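Local coordinates for protein serpin B3 (PDB 4ZK3) that probably inhibits proteases as a member of the serpin family and, as the psoriasis-associated Pso p27, forms a compact structure prone to large aggregates, at residues 9-20 / 258-267. Sequence-based numbering, arbitrary orientation.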
loop_
_atom_site.group_PDB
_atom_site.type_symbol
_atom_site.label_atom_id
_atom_site.label_comp_id
_atom_site.label_asym_id
_atom_site.label_seq_id
_atom_site.Cartn_x
_atom_site.Cartn_y
_atom_site.Cartn_z
ATOM N N THR A 9 -7.861 4.701 -4.899
ATOM C CA THR A 9 -7.416 5.929 -4.243
ATOM C C THR A 9 -8.363 6.396 -3.139
ATOM O O THR A 9 -7.922 6.875 -2.088
ATOM C CB THR A 9 -7.164 7.037 -5.279
ATOM O OG1 THR A 9 -6.125 6.621 -6.172
ATOM C CG2 THR A 9 -6.682 8.325 -4.588
ATOM N N LYS A 10 -9.662 6.219 -3.324
ATOM C CA LYS A 10 -10.615 6.571 -2.245
ATOM C C LYS A 10 -10.489 5.691 -1.025
ATOM O O LYS A 10 -10.468 6.166 0.126
ATOM C CB LYS A 10 -12.053 6.501 -2.778
ATOM C CG LYS A 10 -12.366 7.543 -3.868
ATOM C CD LYS A 10 -13.762 7.333 -4.446
ATOM C CE LYS A 10 -14.100 8.357 -5.504
ATOM N NZ LYS A 10 -14.250 9.713 -4.891
ATOM N N PHE A 11 -10.389 4.397 -1.271
ATOM C CA PHE A 11 -10.119 3.424 -0.211
ATOM C C PHE A 11 -8.831 3.754 0.507
ATOM O O PHE A 11 -8.793 3.736 1.754
ATOM C CB PHE A 11 -10.080 2.007 -0.823
ATOM C CG PHE A 11 -9.768 0.933 0.143
ATOM C CD1 PHE A 11 -10.495 0.766 1.281
ATOM C CD2 PHE A 11 -8.733 0.001 -0.135
ATOM C CE1 PHE A 11 -10.232 -0.274 2.170
ATOM C CE2 PHE A 11 -8.442 -1.012 0.755
ATOM C CZ PHE A 11 -9.192 -1.161 1.923
ATOM N N MET A 12 -7.803 4.127 -0.252
ATOM C CA MET A 12 -6.528 4.608 0.323
ATOM C C MET A 12 -6.732 5.772 1.326
ATOM O O MET A 12 -6.204 5.730 2.440
ATOM C CB MET A 12 -5.525 5.016 -0.792
ATOM C CG MET A 12 -4.153 5.589 -0.323
ATOM S SD MET A 12 -3.296 6.298 -1.720
ATOM C CE MET A 12 -3.976 7.960 -1.610
ATOM N N PHE A 13 -7.520 6.789 0.976
ATOM C CA PHE A 13 -7.778 7.866 1.947
ATOM C C PHE A 13 -8.648 7.430 3.127
ATOM O O PHE A 13 -8.427 7.906 4.275
ATOM C CB PHE A 13 -8.343 9.094 1.270
ATOM C CG PHE A 13 -7.309 9.868 0.522
ATOM C CD1 PHE A 13 -6.314 10.526 1.218
ATOM C CD2 PHE A 13 -7.284 9.885 -0.875
ATOM C CE1 PHE A 13 -5.335 11.244 0.542
ATOM C CE2 PHE A 13 -6.308 10.584 -1.562
ATOM C CZ PHE A 13 -5.323 11.266 -0.854
ATOM N N ASP A 14 -9.597 6.521 2.876
ATOM C CA ASP A 14 -10.435 6.045 3.950
ATOM C C ASP A 14 -9.519 5.325 4.924
ATOM O O ASP A 14 -9.713 5.401 6.158
ATOM C CB ASP A 14 -11.544 5.109 3.518
ATOM C CG ASP A 14 -12.516 5.740 2.535
ATOM O OD1 ASP A 14 -12.506 6.969 2.297
ATOM O OD2 ASP A 14 -13.270 4.946 1.948
ATOM N N LEU A 15 -8.492 4.640 4.407
ATOM C CA LEU A 15 -7.559 3.975 5.335
ATOM C C LEU A 15 -6.780 4.968 6.133
ATOM O O LEU A 15 -6.596 4.784 7.345
ATOM C CB LEU A 15 -6.585 3.025 4.641
ATOM C CG LEU A 15 -7.206 1.732 4.130
ATOM C CD1 LEU A 15 -6.241 1.036 3.164
ATOM C CD2 LEU A 15 -7.665 0.746 5.145
ATOM N N PHE A 16 -6.272 5.965 5.446
ATOM C CA PHE A 16 -5.381 6.938 6.036
ATOM C C PHE A 16 -5.998 7.611 7.279
ATOM O O PHE A 16 -5.324 7.781 8.283
ATOM C CB PHE A 16 -4.976 7.979 5.001
ATOM C CG PHE A 16 -3.953 8.932 5.503
ATOM C CD1 PHE A 16 -2.632 8.583 5.556
ATOM C CD2 PHE A 16 -4.321 10.170 5.999
ATOM C CE1 PHE A 16 -1.682 9.453 6.042
ATOM C CE2 PHE A 16 -3.385 11.057 6.491
ATOM C CZ PHE A 16 -2.064 10.685 6.538
ATOM N N GLN A 17 -7.269 8.005 7.174
ATOM C CA GLN A 17 -8.025 8.649 8.297
ATOM C C GLN A 17 -8.110 7.736 9.521
ATOM O O GLN A 17 -7.939 8.180 10.623
ATOM C CB GLN A 17 -9.416 9.094 7.815
ATOM C CG GLN A 17 -9.450 9.992 6.567
ATOM C CD GLN A 17 -8.907 11.430 6.715
ATOM O OE1 GLN A 17 -9.431 12.363 6.088
ATOM N NE2 GLN A 17 -7.870 11.617 7.491
ATOM N N GLN A 18 -8.244 6.440 9.339
ATOM C CA GLN A 18 -8.157 5.516 10.462
ATOM C C GLN A 18 -6.762 5.418 11.047
ATOM O O GLN A 18 -6.590 5.475 12.283
ATOM C CB GLN A 18 -8.684 4.119 10.078
ATOM C CG GLN A 18 -10.151 4.176 9.625
ATOM C CD GLN A 18 -11.044 4.730 10.745
ATOM O OE1 GLN A 18 -10.954 4.308 11.917
ATOM N NE2 GLN A 18 -11.820 5.743 10.408
ATOM N N PHE A 19 -5.764 5.332 10.165
ATOM C CA PHE A 19 -4.387 5.176 10.558
ATOM C C PHE A 19 -3.895 6.389 11.359
ATOM O O PHE A 19 -3.061 6.236 12.253
ATOM C CB PHE A 19 -3.464 4.965 9.356
ATOM C CG PHE A 19 -3.673 3.673 8.644
ATOM C CD1 PHE A 19 -4.289 2.609 9.241
ATOM C CD2 PHE A 19 -3.212 3.523 7.343
ATOM C CE1 PHE A 19 -4.493 1.443 8.560
ATOM C CE2 PHE A 19 -3.387 2.345 6.669
ATOM C CZ PHE A 19 -4.035 1.298 7.278
ATOM N N ARG A 20 -4.430 7.545 11.052
ATOM C CA ARG A 20 -4.107 8.750 11.806
ATOM C C ARG A 20 -4.319 8.640 13.320
ATOM O O ARG A 20 -3.704 9.398 14.084
ATOM C CB ARG A 20 -4.962 9.899 11.351
ATOM C CG ARG A 20 -4.595 10.347 9.959
ATOM C CD ARG A 20 -5.389 11.549 9.565
ATOM N NE ARG A 20 -4.910 12.680 10.336
ATOM C CZ ARG A 20 -5.502 13.857 10.385
ATOM N NH1 ARG A 20 -6.575 14.074 9.666
ATOM N NH2 ARG A 20 -4.995 14.832 11.127
ATOM N N GLU A 258 -3.738 17.323 5.738
ATOM C CA GLU A 258 -4.374 16.016 5.901
ATOM C C GLU A 258 -5.911 16.094 5.877
ATOM O O GLU A 258 -6.556 15.168 5.414
ATOM C CB GLU A 258 -3.884 15.296 7.151
ATOM C CG GLU A 258 -2.408 14.896 7.098
ATOM C CD GLU A 258 -1.897 14.401 8.442
ATOM O OE1 GLU A 258 -2.076 15.124 9.455
ATOM O OE2 GLU A 258 -1.314 13.314 8.506
ATOM N N GLU A 259 -6.477 17.184 6.384
ATOM C CA GLU A 259 -7.931 17.357 6.414
ATOM C C GLU A 259 -8.476 17.625 5.027
ATOM O O GLU A 259 -9.523 17.127 4.644
ATOM C CB GLU A 259 -8.307 18.498 7.373
ATOM C CG GLU A 259 -8.115 18.146 8.854
ATOM C CD GLU A 259 -8.054 19.380 9.774
ATOM O OE1 GLU A 259 -8.151 20.542 9.286
ATOM O OE2 GLU A 259 -7.890 19.185 11.002
ATOM N N LYS A 260 -7.753 18.396 4.254
ATOM C CA LYS A 260 -8.220 18.822 2.955
ATOM C C LYS A 260 -7.912 17.867 1.781
ATOM O O LYS A 260 -8.512 17.973 0.710
ATOM C CB LYS A 260 -7.598 20.183 2.653
ATOM C CG LYS A 260 -7.571 21.124 3.852
ATOM C CD LYS A 260 -8.332 22.410 3.592
ATOM C CE LYS A 260 -9.836 22.165 3.617
ATOM N NZ LYS A 260 -10.575 23.422 3.355
ATOM N N LEU A 261 -6.955 16.963 1.945
ATOM C CA LEU A 261 -6.512 16.113 0.834
ATOM C C LEU A 261 -7.464 14.935 0.751
ATOM O O LEU A 261 -7.371 13.993 1.549
ATOM C CB LEU A 261 -5.087 15.629 1.086
ATOM C CG LEU A 261 -4.078 15.538 -0.040
ATOM C CD1 LEU A 261 -3.179 14.326 0.250
ATOM C CD2 LEU A 261 -4.643 15.473 -1.452
ATOM N N THR A 262 -8.406 15.037 -0.176
ATOM C CA THR A 262 -9.307 13.948 -0.582
ATOM C C THR A 262 -8.799 13.342 -1.901
ATOM O O THR A 262 -7.886 13.901 -2.528
ATOM C CB THR A 262 -10.680 14.561 -0.927
ATOM O OG1 THR A 262 -10.485 15.447 -2.045
ATOM C CG2 THR A 262 -11.236 15.324 0.241
ATOM N N ALA A 263 -9.412 12.240 -2.351
ATOM C CA ALA A 263 -8.989 11.609 -3.592
ATOM C C ALA A 263 -9.162 12.593 -4.755
ATOM O O ALA A 263 -8.299 12.740 -5.617
ATOM C CB ALA A 263 -9.792 10.331 -3.846
ATOM N N GLU A 264 -10.302 13.285 -4.767
ATOM C CA GLU A 264 -10.628 14.241 -5.822
ATOM C C GLU A 264 -9.572 15.348 -5.887
ATOM O O GLU A 264 -9.026 15.604 -6.930
ATOM C CB GLU A 264 -12.035 14.779 -5.508
ATOM C CG GLU A 264 -12.675 15.752 -6.466
ATOM C CD GLU A 264 -14.070 16.112 -5.951
ATOM O OE1 GLU A 264 -14.114 16.602 -4.815
ATOM O OE2 GLU A 264 -15.104 15.838 -6.620
ATOM N N LYS A 265 -9.202 15.918 -4.741
ATOM C CA LYS A 265 -8.174 16.957 -4.662
ATOM C C LYS A 265 -6.777 16.453 -5.050
ATOM O O LYS A 265 -6.038 17.135 -5.788
ATOM C CB LYS A 265 -8.080 17.530 -3.233
ATOM C CG LYS A 265 -9.344 18.222 -2.699
ATOM C CD LYS A 265 -9.349 19.689 -3.081
ATOM C CE LYS A 265 -10.745 20.175 -3.473
ATOM N NZ LYS A 265 -10.734 21.539 -4.083
ATOM N N LEU A 266 -6.402 15.265 -4.556
ATOM C CA LEU A 266 -5.131 14.652 -4.971
ATOM C C LEU A 266 -5.008 14.543 -6.472
ATOM O O LEU A 266 -3.966 14.854 -7.075
ATOM C CB LEU A 266 -5.005 13.250 -4.393
ATOM C CG LEU A 266 -3.617 12.572 -4.499
ATOM C CD1 LEU A 266 -2.578 13.446 -3.826
ATOM C CD2 LEU A 266 -3.540 11.204 -3.840
ATOM N N MET A 267 -6.087 14.082 -7.090
ATOM C CA MET A 267 -6.079 13.872 -8.526
ATOM C C MET A 267 -5.900 15.166 -9.264
ATOM O O MET A 267 -5.195 15.216 -10.253
ATOM C CB MET A 267 -7.327 13.117 -8.982
ATOM C CG MET A 267 -7.331 11.689 -8.427
ATOM S SD MET A 267 -8.725 10.672 -8.930
ATOM C CE MET A 267 -8.892 9.515 -7.556
#
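Phe13 of the N-terminal helix of the serpin fold inserts its ring into the bend between helices 254-260 and 263-269, a worked example of how one aromatic residue can fasten a helix to the junction of two short helices far along the chain. The axes of helix 9-19 and helix 263-267 approach to 10.0 Å, with 119° between their N-to-C directions, and the Phe13 ring fills part of that separation. With CG anti to the carbonyl carbon (chi1 -76°), Phe13 projects at the linker and the start of the second helix, where its CD2 comes 3.5 Å from Ala263 N and its CE1 3.8 Å from Leu261 CD1. Thr262 C lies over one face, while Met12 CE from the same helix rests on the opposite face. Thr262 starts the second helix as its N-cap, its OG1 accepting a nearly straight bond of 3.0 Å from Lys265 N (167°), which probably helps hold the backbone that the ring packs against. Ala263 CB rests over the gap between Thr9 CG2 and Lys10 CG, touching both, and beyond it the tips of Thr9 and Met267 meet.

Near the other end of the interface the chemistry turns polar around Glu258. Its carboxylate serves two arginines: OE2 forms a salt bridge to Arg386 and also lies at the edge of the Phe16 ring, in its plane, 3.4 Å from CZ. Arg20, its chain bent at chi3, lays one guanidinium face over Glu258 CB, and its NH2 makes a salt bridge of 3.4 Å with Glu258 OE1. That oxygen sits well out of the guanidinium plane, making the attraction one of charge, without a directed N-H. Strand 380-387 lies against the apolar part, touching Met12, Leu261 and Leu266; there Leu266 CD2 meets the edge of the Phe13 ring, 3.5 Å from CZ.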